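PDB 3VX6: E1 from Kluyveromyces marxianus, which acts as an E1-like enzyme that activates the ubiquitin-like proteins ATG12 and ATG8 for the two conjugation systems of autophagy. Local coordinates for residues L83-T88 with M125-D130; Y134-W139 with K273-S278; V175-V180 with E197-K202; D191-C196 with T220-L225. All blocks are in the same frame, centred on the assembly; numbering follows the deposited sequence.

Interaction 1: residues L83-T88 with M125-D130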
loop_
_atom_site.group_PDB
_atom_site.type_symbol
_atom_site.label_atom_id
_atom_site.label_comp_id
_atom_site.label_asym_id
_atom_site.label_seq_id
_atom_site.Cartn_x
_atom_site.Cartn_y
_atom_site.Cartn_z
ATOM N N LEU A 83 9.434 8.386 2.537
ATOM C CA LEU A 83 9.275 9.742 2.054
ATOM C C LEU A 83 10.508 10.150 1.256
ATOM O O LEU A 83 11.624 9.781 1.584
ATOM C CB LEU A 83 9.056 10.709 3.222
ATOM C CG LEU A 83 9.190 12.211 2.927
ATOM C CD1 LEU A 83 8.085 12.682 2.009
ATOM C CD2 LEU A 83 9.157 12.978 4.247
ATOM N N LEU A 84 10.281 10.880 0.176
ATOM C CA LEU A 84 11.359 11.380 -0.647
ATOM C C LEU A 84 11.090 12.880 -0.778
ATOM O O LEU A 84 10.463 13.326 -1.731
ATOM C CB LEU A 84 11.348 10.727 -2.029
ATOM C CG LEU A 84 12.645 10.854 -2.848
ATOM C CD1 LEU A 84 12.281 10.938 -4.315
ATOM C CD2 LEU A 84 13.447 12.080 -2.455
ATOM N N ASN A 85 11.553 13.654 0.196
ATOM C CA ASN A 85 11.358 15.090 0.158
ATOM C C ASN A 85 12.416 15.791 -0.693
ATOM O O ASN A 85 13.588 15.868 -0.304
ATOM C CB ASN A 85 11.405 15.683 1.565
ATOM C CG ASN A 85 11.182 17.190 1.559
ATOM O OD1 ASN A 85 10.077 17.654 1.270
ATOM N ND2 ASN A 85 12.234 17.959 1.854
ATOM N N PHE A 86 11.993 16.307 -1.844
ATOM C CA PHE A 86 12.875 17.046 -2.739
ATOM C C PHE A 86 13.256 18.391 -2.110
ATOM O O PHE A 86 12.497 18.970 -1.321
ATOM C CB PHE A 86 12.187 17.258 -4.084
ATOM C CG PHE A 86 12.042 16.002 -4.868
ATOM C CD1 PHE A 86 13.162 15.391 -5.428
ATOM C CD2 PHE A 86 10.804 15.382 -4.991
ATOM C CE1 PHE A 86 13.052 14.179 -6.099
ATOM C CE2 PHE A 86 10.681 14.174 -5.653
ATOM C CZ PHE A 86 11.814 13.568 -6.210
ATOM N N ASN A 87 14.446 18.874 -2.453
ATOM C CA ASN A 87 14.950 20.123 -1.906
ATOM C C ASN A 87 14.501 21.350 -2.675
ATOM O O ASN A 87 14.540 22.461 -2.153
ATOM C CB ASN A 87 16.485 20.079 -1.820
ATOM C CG ASN A 87 17.135 19.466 -3.065
ATOM O OD1 ASN A 87 16.453 18.949 -3.965
ATOM N ND2 ASN A 87 18.465 19.507 -3.109
ATOM N N THR A 88 14.067 21.158 -3.913
ATOM C CA THR A 88 13.618 22.294 -4.694
ATOM C C THR A 88 12.305 21.962 -5.370
ATOM O O THR A 88 12.036 20.797 -5.673
ATOM C CB THR A 88 14.651 22.708 -5.777
ATOM O OG1 THR A 88 14.355 22.044 -7.012
ATOM C CG2 THR A 88 16.059 22.346 -5.335
ATOM N N MET A 125 6.120 8.794 -0.413
ATOM C CA MET A 125 5.677 10.162 -0.541
ATOM C C MET A 125 6.816 11.000 -1.067
ATOM O O MET A 125 7.934 10.865 -0.612
ATOM C CB MET A 125 5.234 10.690 0.827
ATOM C CG MET A 125 4.718 12.107 0.802
ATOM S SD MET A 125 4.247 12.683 2.437
ATOM C CE MET A 125 4.888 14.350 2.358
ATOM N N ILE A 126 6.552 11.820 -2.069
ATOM C CA ILE A 126 7.589 12.711 -2.550
ATOM C C ILE A 126 7.048 14.056 -2.122
ATOM O O ILE A 126 5.833 14.258 -2.063
ATOM C CB ILE A 126 7.787 12.678 -4.081
ATOM C CG1 ILE A 126 6.453 12.903 -4.803
ATOM C CG2 ILE A 126 8.476 11.371 -4.473
ATOM C CD1 ILE A 126 6.575 13.084 -6.315
ATOM N N SER A 127 7.930 14.976 -1.783
ATOM C CA SER A 127 7.458 16.266 -1.337
ATOM C C SER A 127 8.502 17.335 -1.492
ATOM O O SER A 127 9.658 17.073 -1.819
ATOM C CB SER A 127 7.028 16.194 0.137
ATOM O OG SER A 127 8.113 15.868 0.999
ATOM N N PHE A 128 8.054 18.557 -1.282
ATOM C CA PHE A 128 8.908 19.710 -1.329
ATOM C C PHE A 128 8.375 20.578 -0.231
ATOM O O PHE A 128 7.247 21.078 -0.306
ATOM C CB PHE A 128 8.802 20.463 -2.644
ATOM C CG PHE A 128 9.555 21.758 -2.632
ATOM C CD1 PHE A 128 8.936 22.948 -3.007
ATOM C CD2 PHE A 128 10.884 21.794 -2.206
ATOM C CE1 PHE A 128 9.624 24.149 -2.956
ATOM C CE2 PHE A 128 11.576 22.989 -2.152
ATOM C CZ PHE A 128 10.944 24.172 -2.530
ATOM N N ALA A 129 9.169 20.714 0.817
ATOM C CA ALA A 129 8.776 21.538 1.934
ATOM C C ALA A 129 9.445 22.873 1.689
ATOM O O ALA A 129 10.668 23.002 1.814
ATOM C CB ALA A 129 9.251 20.923 3.239
ATOM N N ASP A 130 8.641 23.850 1.281
ATOM C CA ASP A 130 9.140 25.195 1.029
ATOM C C ASP A 130 9.093 25.926 2.357
ATOM O O ASP A 130 8.143 26.644 2.657
ATOM C CB ASP A 130 8.265 25.918 0.008
ATOM C CG ASP A 130 8.800 27.287 -0.339
ATOM O OD1 ASP A 130 8.208 27.951 -1.220
ATOM O OD2 ASP A 130 9.818 27.694 0.272
#

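Interaction 2: residues Y134-W139 with K273-S278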
loop_
_atom_site.group_PDB
_atom_site.type_symbol
_atom_site.label_atom_id
_atom_site.label_comp_id
_atom_site.label_asym_id
_atom_site.label_seq_id
_atom_site.Cartn_x
_atom_site.Cartn_y
_atom_site.Cartn_z
ATOM N N TYR A 134 6.721 29.141 3.071
ATOM C CA TYR A 134 5.945 28.287 3.971
ATOM C C TYR A 134 4.788 27.542 3.283
ATOM O O TYR A 134 3.628 27.636 3.684
ATOM C CB TYR A 134 5.446 29.113 5.159
ATOM C CG TYR A 134 5.090 28.264 6.352
ATOM C CD1 TYR A 134 4.001 27.397 6.307
ATOM C CD2 TYR A 134 5.858 28.294 7.517
ATOM C CE1 TYR A 134 3.674 26.575 7.384
ATOM C CE2 TYR A 134 5.537 27.465 8.612
ATOM C CZ TYR A 134 4.439 26.608 8.527
ATOM O OH TYR A 134 4.099 25.763 9.560
ATOM N N LYS A 135 5.134 26.791 2.241
ATOM C CA LYS A 135 4.172 26.022 1.463
ATOM C C LYS A 135 4.772 24.634 1.289
ATOM O O LYS A 135 5.952 24.495 0.978
ATOM C CB LYS A 135 3.961 26.677 0.098
ATOM C CG LYS A 135 3.645 28.167 0.169
ATOM C CD LYS A 135 3.700 28.830 -1.203
ATOM C CE LYS A 135 3.517 30.346 -1.096
ATOM N NZ LYS A 135 3.700 31.034 -2.411
ATOM N N PHE A 136 3.957 23.606 1.488
ATOM C CA PHE A 136 4.435 22.235 1.382
ATOM C C PHE A 136 3.795 21.444 0.271
ATOM O O PHE A 136 2.656 21.025 0.390
ATOM C CB PHE A 136 4.207 21.518 2.701
ATOM C CG PHE A 136 4.902 22.164 3.841
ATOM C CD1 PHE A 136 6.117 21.666 4.306
ATOM C CD2 PHE A 136 4.377 23.313 4.422
ATOM C CE1 PHE A 136 6.802 22.304 5.332
ATOM C CE2 PHE A 136 5.054 23.958 5.446
ATOM C CZ PHE A 136 6.271 23.452 5.902
ATOM N N TYR A 137 4.549 21.232 -0.802
ATOM C CA TYR A 137 4.081 20.469 -1.944
ATOM C C TYR A 137 4.408 18.994 -1.690
ATOM O O TYR A 137 5.526 18.661 -1.312
ATOM C CB TYR A 137 4.798 20.951 -3.202
ATOM C CG TYR A 137 4.713 22.449 -3.409
ATOM C CD1 TYR A 137 3.928 22.993 -4.429
ATOM C CD2 TYR A 137 5.395 23.331 -2.562
ATOM C CE1 TYR A 137 3.821 24.381 -4.599
ATOM C CE2 TYR A 137 5.292 24.722 -2.723
ATOM C CZ TYR A 137 4.503 25.234 -3.740
ATOM O OH TYR A 137 4.374 26.593 -3.877
ATOM N N TYR A 138 3.438 18.107 -1.865
ATOM C CA TYR A 138 3.712 16.693 -1.665
ATOM C C TYR A 138 2.849 15.807 -2.524
ATOM O O TYR A 138 1.830 16.232 -3.072
ATOM C CB TYR A 138 3.526 16.282 -0.216
ATOM C CG TYR A 138 2.125 16.437 0.286
ATOM C CD1 TYR A 138 1.581 17.701 0.476
ATOM C CD2 TYR A 138 1.353 15.321 0.621
ATOM C CE1 TYR A 138 0.311 17.861 0.991
ATOM C CE2 TYR A 138 0.071 15.465 1.144
ATOM C CZ TYR A 138 -0.443 16.745 1.327
ATOM O OH TYR A 138 -1.704 16.935 1.850
ATOM N N TRP A 139 3.276 14.557 -2.629
ATOM C CA TRP A 139 2.574 13.585 -3.423
ATOM C C TRP A 139 2.828 12.209 -2.848
ATOM O O TRP A 139 3.976 11.765 -2.746
ATOM C CB TRP A 139 3.075 13.642 -4.853
ATOM C CG TRP A 139 2.058 13.212 -5.832
ATOM C CD1 TRP A 139 0.878 12.577 -5.570
ATOM C CD2 TRP A 139 2.106 13.401 -7.247
ATOM N NE1 TRP A 139 0.190 12.364 -6.734
ATOM C CE2 TRP A 139 0.921 12.861 -7.780
ATOM C CE3 TRP A 139 3.041 13.975 -8.117
ATOM C CZ2 TRP A 139 0.640 12.878 -9.147
ATOM C CZ3 TRP A 139 2.761 13.992 -9.476
ATOM C CH2 TRP A 139 1.569 13.446 -9.977
ATOM N N LYS A 273 -0.101 17.701 -3.862
ATOM C CA LYS A 273 -1.010 18.408 -2.978
ATOM C C LYS A 273 -0.115 19.458 -2.332
ATOM O O LYS A 273 1.005 19.153 -1.930
ATOM C CB LYS A 273 -1.571 17.470 -1.908
ATOM C CG LYS A 273 -2.293 16.272 -2.481
ATOM C CD LYS A 273 -2.873 15.361 -1.411
ATOM C CE LYS A 273 -4.210 15.861 -0.903
ATOM N NZ LYS A 273 -4.933 14.793 -0.142
ATOM N N SER A 274 -0.576 20.700 -2.260
ATOM C CA SER A 274 0.235 21.742 -1.648
ATOM C C SER A 274 -0.527 22.412 -0.535
ATOM O O SER A 274 -1.571 23.022 -0.758
ATOM C CB SER A 274 0.628 22.807 -2.665
ATOM O OG SER A 274 -0.528 23.431 -3.216
ATOM N N ILE A 275 -0.013 22.296 0.672
ATOM C CA ILE A 275 -0.683 22.924 1.777
ATOM C C ILE A 275 0.098 24.128 2.271
ATOM O O ILE A 275 1.085 24.019 3.002
ATOM C CB ILE A 275 -0.937 21.911 2.883
ATOM C CG1 ILE A 275 0.399 21.469 3.532
ATOM C CG2 ILE A 275 -1.713 20.677 2.277
ATOM C CD1 ILE A 275 0.255 21.088 5.052
ATOM N N ASP A 276 -0.353 25.286 1.799
ATOM C CA ASP A 276 0.257 26.582 2.109
ATOM C C ASP A 276 -0.234 27.099 3.472
ATOM O O ASP A 276 -1.085 27.977 3.561
ATOM C CB ASP A 276 -0.076 27.580 0.988
ATOM C CG ASP A 276 0.425 28.991 1.268
ATOM O OD1 ASP A 276 0.419 29.846 0.339
ATOM O OD2 ASP A 276 0.816 29.241 2.409
ATOM N N LEU A 277 0.328 26.535 4.536
ATOM C CA LEU A 277 0.012 26.920 5.913
ATOM C C LEU A 277 0.591 28.298 6.165
ATOM O O LEU A 277 1.557 28.434 6.906
ATOM C CB LEU A 277 0.646 25.959 6.901
ATOM C CG LEU A 277 0.015 24.600 7.178
ATOM C CD1 LEU A 277 0.852 23.935 8.319
ATOM C CD2 LEU A 277 -1.453 24.793 7.630
ATOM N N SER A 278 -0.020 29.303 5.540
ATOM C CA SER A 278 0.406 30.681 5.659
ATOM C C SER A 278 -0.777 31.573 5.297
ATOM O O SER A 278 -0.644 32.541 4.558
ATOM C CB SER A 278 1.596 30.922 4.728
ATOM O OG SER A 278 2.217 32.140 5.069
#

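Interaction 3: residues V175-V180 with E197-K202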
loop_
_atom_site.group_PDB
_atom_site.type_symbol
_atom_site.label_atom_id
_atom_site.label_comp_id
_atom_site.label_asym_id
_atom_site.label_seq_id
_atom_site.Cartn_x
_atom_site.Cartn_y
_atom_site.Cartn_z
ATOM N N VAL A 175 -0.164 -9.193 11.051
ATOM C CA VAL A 175 0.052 -9.079 9.608
ATOM C C VAL A 175 -1.197 -8.647 8.884
ATOM O O VAL A 175 -2.306 -8.904 9.347
ATOM C CB VAL A 175 0.531 -10.400 8.985
ATOM C CG1 VAL A 175 1.856 -10.802 9.603
ATOM C CG2 VAL A 175 -0.508 -11.477 9.192
ATOM N N ILE A 176 -1.010 -7.983 7.745
ATOM C CA ILE A 176 -2.135 -7.510 6.951
ATOM C C ILE A 176 -2.377 -8.456 5.770
ATOM O O ILE A 176 -3.433 -8.437 5.139
ATOM C CB ILE A 176 -1.924 -5.998 6.533
ATOM C CG1 ILE A 176 -2.528 -5.709 5.167
ATOM C CG2 ILE A 176 -0.456 -5.647 6.536
ATOM C CD1 ILE A 176 -1.567 -5.927 4.058
ATOM N N ILE A 177 -1.394 -9.306 5.503
ATOM C CA ILE A 177 -1.488 -10.304 4.445
ATOM C C ILE A 177 -0.919 -11.632 4.963
ATOM O O ILE A 177 0.148 -11.674 5.583
ATOM C CB ILE A 177 -0.688 -9.917 3.185
ATOM C CG1 ILE A 177 -1.303 -8.703 2.497
ATOM C CG2 ILE A 177 -0.699 -11.087 2.198
ATOM C CD1 ILE A 177 -0.551 -8.285 1.241
ATOM N N ALA A 178 -1.646 -12.711 4.729
ATOM C CA ALA A 178 -1.202 -14.029 5.152
ATOM C C ALA A 178 -1.757 -15.024 4.144
ATOM O O ALA A 178 -2.358 -14.634 3.140
ATOM C CB ALA A 178 -1.722 -14.342 6.559
ATOM N N CYS A 179 -1.536 -16.303 4.386
ATOM C CA CYS A 179 -2.071 -17.301 3.490
ATOM C C CYS A 179 -2.614 -18.419 4.345
ATOM O O CYS A 179 -2.463 -18.409 5.566
ATOM C CB CYS A 179 -1.001 -17.816 2.519
ATOM S SG CYS A 179 0.279 -18.874 3.221
ATOM N N VAL A 180 -3.279 -19.373 3.710
ATOM C CA VAL A 180 -3.842 -20.486 4.444
ATOM C C VAL A 180 -3.273 -21.772 3.866
ATOM O O VAL A 180 -3.226 -21.948 2.650
ATOM C CB VAL A 180 -5.369 -20.485 4.346
ATOM C CG1 VAL A 180 -5.944 -21.434 5.373
ATOM C CG2 VAL A 180 -5.903 -19.080 4.569
ATOM N N GLU A 197 -3.806 -22.601 -0.019
ATOM C CA GLU A 197 -5.097 -22.663 -0.693
ATOM C C GLU A 197 -5.489 -21.262 -1.075
ATOM O O GLU A 197 -6.219 -21.049 -2.048
ATOM C CB GLU A 197 -6.195 -23.209 0.229
ATOM C CG GLU A 197 -6.021 -24.632 0.670
ATOM C CD GLU A 197 -5.176 -24.754 1.911
ATOM O OE1 GLU A 197 -5.601 -24.225 2.967
ATOM O OE2 GLU A 197 -4.092 -25.382 1.821
ATOM N N LYS A 198 -5.009 -20.308 -0.283
ATOM C CA LYS A 198 -5.324 -18.919 -0.516
ATOM C C LYS A 198 -4.509 -17.952 0.300
ATOM O O LYS A 198 -3.726 -18.340 1.160
ATOM C CB LYS A 198 -6.807 -18.681 -0.250
ATOM C CG LYS A 198 -7.312 -19.214 1.061
ATOM C CD LYS A 198 -8.819 -19.358 0.987
ATOM C CE LYS A 198 -9.415 -19.820 2.308
ATOM N NZ LYS A 198 -10.855 -20.165 2.145
ATOM N N VAL A 199 -4.712 -16.679 -0.009
ATOM C CA VAL A 199 -4.052 -15.564 0.637
ATOM C C VAL A 199 -5.097 -14.718 1.338
ATOM O O VAL A 199 -6.128 -14.403 0.758
ATOM C CB VAL A 199 -3.334 -14.696 -0.404
ATOM C CG1 VAL A 199 -2.897 -13.359 0.217
ATOM C CG2 VAL A 199 -2.147 -15.464 -0.957
ATOM N N VAL A 200 -4.835 -14.358 2.588
ATOM C CA VAL A 200 -5.765 -13.531 3.349
ATOM C C VAL A 200 -5.162 -12.135 3.454
ATOM O O VAL A 200 -3.998 -11.964 3.818
ATOM C CB VAL A 200 -6.049 -14.141 4.746
ATOM C CG1 VAL A 200 -6.712 -15.483 4.574
ATOM C CG2 VAL A 200 -4.771 -14.318 5.525
ATOM N N PHE A 201 -5.965 -11.137 3.113
ATOM C CA PHE A 201 -5.517 -9.756 3.092
ATOM C C PHE A 201 -6.445 -8.818 3.861
ATOM O O PHE A 201 -7.659 -8.814 3.649
ATOM C CB PHE A 201 -5.412 -9.330 1.618
ATOM C CG PHE A 201 -5.170 -7.863 1.396
ATOM C CD1 PHE A 201 -5.862 -7.187 0.391
ATOM C CD2 PHE A 201 -4.236 -7.163 2.142
ATOM C CE1 PHE A 201 -5.627 -5.853 0.139
ATOM C CE2 PHE A 201 -3.994 -5.820 1.894
ATOM C CZ PHE A 201 -4.686 -5.167 0.896
ATOM N N LYS A 202 -5.874 -8.047 4.783
ATOM C CA LYS A 202 -6.657 -7.070 5.523
ATOM C C LYS A 202 -6.700 -5.909 4.544
ATOM O O LYS A 202 -5.818 -5.053 4.499
ATOM C CB LYS A 202 -5.962 -6.697 6.830
ATOM C CG LYS A 202 -6.238 -7.722 7.924
ATOM C CD LYS A 202 -5.068 -7.936 8.884
ATOM C CE LYS A 202 -5.454 -8.952 9.947
ATOM N NZ LYS A 202 -4.398 -9.167 10.966
#

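Interaction 4: residues D191-C196 with T220-L225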
loop_
_atom_site.group_PDB
_atom_site.type_symbol
_atom_site.label_atom_id
_atom_site.label_comp_id
_atom_site.label_asym_id
_atom_site.label_seq_id
_atom_site.Cartn_x
_atom_site.Cartn_y
_atom_site.Cartn_z
ATOM N N ASP A 191 7.340 -20.494 -0.463
ATOM C CA ASP A 191 6.999 -21.915 -0.427
ATOM C C ASP A 191 5.583 -22.157 0.090
ATOM O O ASP A 191 4.919 -23.112 -0.318
ATOM C CB ASP A 191 8.015 -22.704 0.394
ATOM C CG ASP A 191 9.379 -22.773 -0.279
ATOM O OD1 ASP A 191 9.459 -22.742 -1.530
ATOM O OD2 ASP A 191 10.385 -22.876 0.452
ATOM N N ASN A 192 5.124 -21.289 0.986
ATOM C CA ASN A 192 3.773 -21.392 1.512
ATOM C C ASN A 192 2.817 -20.977 0.424
ATOM O O ASN A 192 1.760 -21.582 0.250
ATOM C CB ASN A 192 3.577 -20.474 2.708
ATOM C CG ASN A 192 4.043 -21.102 3.982
ATOM O OD1 ASN A 192 4.490 -22.250 3.984
ATOM N ND2 ASN A 192 3.942 -20.363 5.081
ATOM N N LEU A 193 3.199 -19.944 -0.318
ATOM C CA LEU A 193 2.352 -19.451 -1.397
ATOM C C LEU A 193 2.249 -20.464 -2.518
ATOM O O LEU A 193 1.232 -20.520 -3.198
ATOM C CB LEU A 193 2.872 -18.111 -1.925
ATOM C CG LEU A 193 2.626 -16.978 -0.925
ATOM C CD1 LEU A 193 3.476 -15.770 -1.276
ATOM C CD2 LEU A 193 1.148 -16.638 -0.905
ATOM N N LYS A 194 3.285 -21.274 -2.698
ATOM C CA LYS A 194 3.265 -22.295 -3.737
ATOM C C LYS A 194 2.295 -23.423 -3.411
ATOM O O LYS A 194 1.821 -24.106 -4.324
ATOM C CB LYS A 194 4.658 -22.879 -3.942
ATOM C CG LYS A 194 5.608 -21.918 -4.619
ATOM C CD LYS A 194 6.990 -22.504 -4.771
ATOM C CE LYS A 194 7.898 -21.533 -5.517
ATOM N NZ LYS A 194 9.314 -22.011 -5.569
ATOM N N VAL A 195 1.987 -23.605 -2.124
ATOM C CA VAL A 195 1.086 -24.671 -1.688
ATOM C C VAL A 195 -0.158 -24.208 -0.931
ATOM O O VAL A 195 -1.048 -25.009 -0.653
ATOM C CB VAL A 195 1.825 -25.700 -0.782
ATOM C CG1 VAL A 195 3.154 -26.089 -1.413
ATOM C CG2 VAL A 195 2.044 -25.121 0.609
ATOM N N CYS A 196 -0.232 -22.930 -0.588
ATOM C CA CYS A 196 -1.391 -22.440 0.154
ATOM C C CYS A 196 -2.662 -22.491 -0.691
ATOM O O CYS A 196 -2.601 -22.431 -1.920
ATOM C CB CYS A 196 -1.162 -21.007 0.621
ATOM S SG CYS A 196 -1.193 -19.808 -0.718
ATOM N N THR A 220 0.132 -10.215 -8.742
ATOM C CA THR A 220 1.338 -10.248 -9.540
ATOM C C THR A 220 2.425 -11.126 -8.907
ATOM O O THR A 220 3.075 -11.928 -9.582
ATOM C CB THR A 220 1.861 -8.817 -9.752
ATOM O OG1 THR A 220 0.889 -8.067 -10.485
ATOM C CG2 THR A 220 3.170 -8.825 -10.517
ATOM N N VAL A 221 2.625 -10.991 -7.608
ATOM C CA VAL A 221 3.662 -11.788 -6.986
ATOM C C VAL A 221 3.283 -13.256 -6.894
ATOM O O VAL A 221 4.009 -14.140 -7.339
ATOM C CB VAL A 221 3.991 -11.269 -5.600
ATOM C CG1 VAL A 221 5.004 -12.181 -4.956
ATOM C CG2 VAL A 221 4.512 -9.840 -5.702
ATOM N N TRP A 222 2.140 -13.515 -6.299
ATOM C CA TRP A 222 1.679 -14.870 -6.158
ATOM C C TRP A 222 1.694 -15.589 -7.524
ATOM O O TRP A 222 2.002 -16.780 -7.603
ATOM C CB TRP A 222 0.278 -14.822 -5.575
ATOM C CG TRP A 222 -0.200 -16.088 -5.023
ATOM C CD1 TRP A 222 0.494 -17.265 -4.900
ATOM C CD2 TRP A 222 -1.508 -16.334 -4.522
ATOM N NE1 TRP A 222 -0.317 -18.229 -4.352
ATOM C CE2 TRP A 222 -1.553 -17.682 -4.109
ATOM C CE3 TRP A 222 -2.652 -15.543 -4.378
ATOM C CZ2 TRP A 222 -2.698 -18.256 -3.571
ATOM C CZ3 TRP A 222 -3.787 -16.112 -3.844
ATOM C CH2 TRP A 222 -3.804 -17.455 -3.444
ATOM N N SER A 223 1.376 -14.843 -8.586
ATOM C CA SER A 223 1.342 -15.353 -9.956
ATOM C C SER A 223 2.649 -15.969 -10.409
ATOM O O SER A 223 2.686 -17.096 -10.887
ATOM C CB SER A 223 1.008 -14.232 -10.947
ATOM O OG SER A 223 -0.360 -13.892 -10.923
ATOM N N LYS A 224 3.717 -15.199 -10.294
ATOM C CA LYS A 224 5.021 -15.658 -10.716
ATOM C C LYS A 224 5.583 -16.759 -9.814
ATOM O O LYS A 224 6.319 -17.628 -10.282
ATOM C CB LYS A 224 5.978 -14.458 -10.788
ATOM C CG LYS A 224 5.636 -13.494 -11.924
ATOM C CD LYS A 224 6.442 -12.207 -11.865
ATOM C CE LYS A 224 5.937 -11.176 -12.882
ATOM N NZ LYS A 224 6.416 -11.410 -14.280
ATOM N N LEU A 225 5.223 -16.721 -8.534
ATOM C CA LEU A 225 5.690 -17.695 -7.549
ATOM C C LEU A 225 4.964 -18.999 -7.745
ATOM O O LEU A 225 5.558 -20.059 -7.831
ATOM C CB LEU A 225 5.403 -17.215 -6.124
ATOM C CG LEU A 225 6.365 -16.211 -5.524
ATOM C CD1 LEU A 225 6.017 -15.994 -4.065
ATOM C CD2 LEU A 225 7.775 -16.746 -5.665
#

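Interaction 1: residues L83-T88 with M125-D130
Asn85 and Ser127 meet side chain to side chain where the strands 83-86 and 125-130 run beside each other. Ser127 OG donates to Asn85 OD1 at 2.7 Å, lying in the plane of the amide carbonyl on one lone pair. With CG opposite its backbone N (chi1 -179°), Asn85 can turn OD1 to the neighbouring strand while its ND2 bonds to Asp40, so both ends of the amide are engaged. On the same face Leu83 leans across, and its CD1 rests 3.6 Å from Met125 CG, on the flank of the methionine chain. The other face is apolar. Leu84 and Ile126 approach at a slant, with Leu84 CB 3.8 Å from Ile126 CG2, and the Phe86 ring brings CE2 within 3.6 Å of Ile126 CB. Further along, the Phe128 ring is layered: Thr88 C lies 3.4 Å above one face, toward the rim, and Asp130 N sits over the centre of the opposite face. Phe92 of helix 89-94 touches Phe86, Ile126 and Phe128 together. Backbone bonds join the strands, among them Ser127 N to Leu84 O at 3.0 Å. Same-direction neighbours joined through the helices 89-94 and 97-114 are characteristic of a beta-alpha-beta crossover, built here into a mixed sheet.

Interaction 2: residues Y134-W139 with K273-S278
Tyr138 and Lys273, the two residues that bury most surface here, pair across antiparallel strands. Lys273 CB lies over a face of the phenol ring, 3.7 Å from its centroid and 24° off the normal, a CH-pi contact made by the aliphatic root of a charged side chain. Tyr138 takes a chi1 of 63°, which sets CG between the backbone N and the carbonyl carbon and sends the ring across to the edge strand. There Ile275 CG2 meets the ring at its edge, 3.7 Å from CE1. Phe24 of helix 21-33 adds an edge-to-face contact to the same ring. The Lys273 chain bends at chi3 and carries NZ away, to weak interactions with Glu263 and Ser17. Backbone bonds fix the register: Lys273 N reaches Tyr138 O at 2.6 Å, and Ile275 N reaches Phe136 O at 3.0 Å. Tyr134, third in buried surface, lies against Leu277, but the model is too crowded there for its distances to be trusted. Beside it, the side chains of Lys135 and Asp276 lie side by side, pointing the same way, with Lys135 NZ 4.4 Å from Asp276 OD1, beyond a salt bridge. The chemistry thus implies a short edge strand held by backbone bonds and ring-to-aliphatic contact, with charge attraction probably only a modest addition at the surface.

Interaction 3: residues V175-V180 with E197-K202
Phe201 is met by two isoleucines in the tight part of this contact. Ile176 CD1 arrives at the ring edge, in its plane, 3.3 Å from Phe201 CE2, while Ile177 CG1 approaches CD2 obliquely. The phenylalanine CG stands opposite the backbone N (chi1 171°), which swings the ring over toward strand 177-180. On the same face Ile177 slants across Val199, with Ile177 CG2 3.7 Å from Val199 CG1, and Ile218 of helix 215-225 touches Ile177, Val199 and Phe201. The strands are antiparallel neighbours inside a mixed six-stranded sheet, where 198-202 also pairs in parallel with 231-236. Ala178 and Val200 form a hydrogen-bonded pair, and Phe170 of helix 165-171 packs on their side chains from the other face. There too, buried Val180 sets CG2 3.7 Å from Val200 CG1, with the Lys198 chain alongside. Lys202 NZ, although buried, is well supplied: it donates to Val175 O at 2.7 Å, almost straight off the carbonyl, also bonds Phe170 O, and makes a cation-pi contact with the Phe170 ring. The solvent side is narrower. Partly exposed Lys198 carries its NZ to a salt bridge with Glu244. Exposed Glu197 donates its N to Val180 O at 2.8 Å, and its carboxylate turns to the backbone N of Ser182.

Interaction 4: residues D191-C196 with T220-L225
A layer of helices on one face of the six-stranded sheet brings Leu193, of the short helix 190-195, against Trp222 and Leu225 of helix 215-225. The two segments are nearly perpendicular, at 82°, with their axes 9.5 Å apart, so the meeting is a local one carried by few side chains. Leu193, Trp222 and Leu225 share the contact about equally; the indole of Trp222 supplies its hydrogen bond. Its CG lies opposite the backbone N (chi1 -164°), which swings the indole across to the other helix and lets NE1 donate to Leu193 O at 3.0 Å. The approach is tilted: the donor stands out of the carbonyl plane, and the oxygen lies somewhat out of the ring plane. Arg228 adds a weak bond to that same oxygen, so this main-chain carbonyl has two donors. Leu193 CD2 covers a face of the indole, 4.1 Å from the centroid of the five-membered ring, in a CH-pi contact. The helices pack on a face of the sheet, where Val199 of strand 198-202 touches both Leu193 and Trp222. Cys196 sets SG 3.6 Å from Trp222 CZ2, an oblique sulfur-aromatic contact, while Tyr231 meets the indole edge to face. The other branch of Leu193 turns to the second helix, where CD1 meets Leu225 CD1 at 3.8 Å. Nearer the surface, the extended chain of Lys194 passes Leu225, its CE 3.6 Å from Leu225 O, and Leu113 of helix 97-114 packs against Leu225 as well.

How the interactions relate
The four contacts form two pairs on opposite sides of the chain's centre. Interactions 1 and 2 share one mixed sheet: strands 123-130 and 135-144 are neighbours in it, and Ala129 packs on Phe136 between them. Interaction 1 is partly buried and mixes an amide-hydroxyl bond with apolar faces, whereas interaction 2 lies at the surface, where the aliphatic root of a lysine lies over a tyrosine ring. Interactions 3 and 4, both buried, belong to the other six-stranded sheet and its helices, and meet where Cys196 packs against Val180 and Trp222 against Lys198. Backbone pairing dominates interaction 3; side chains carry interaction 4. Centres of interactions 2 and 4 lie about 41 Å apart.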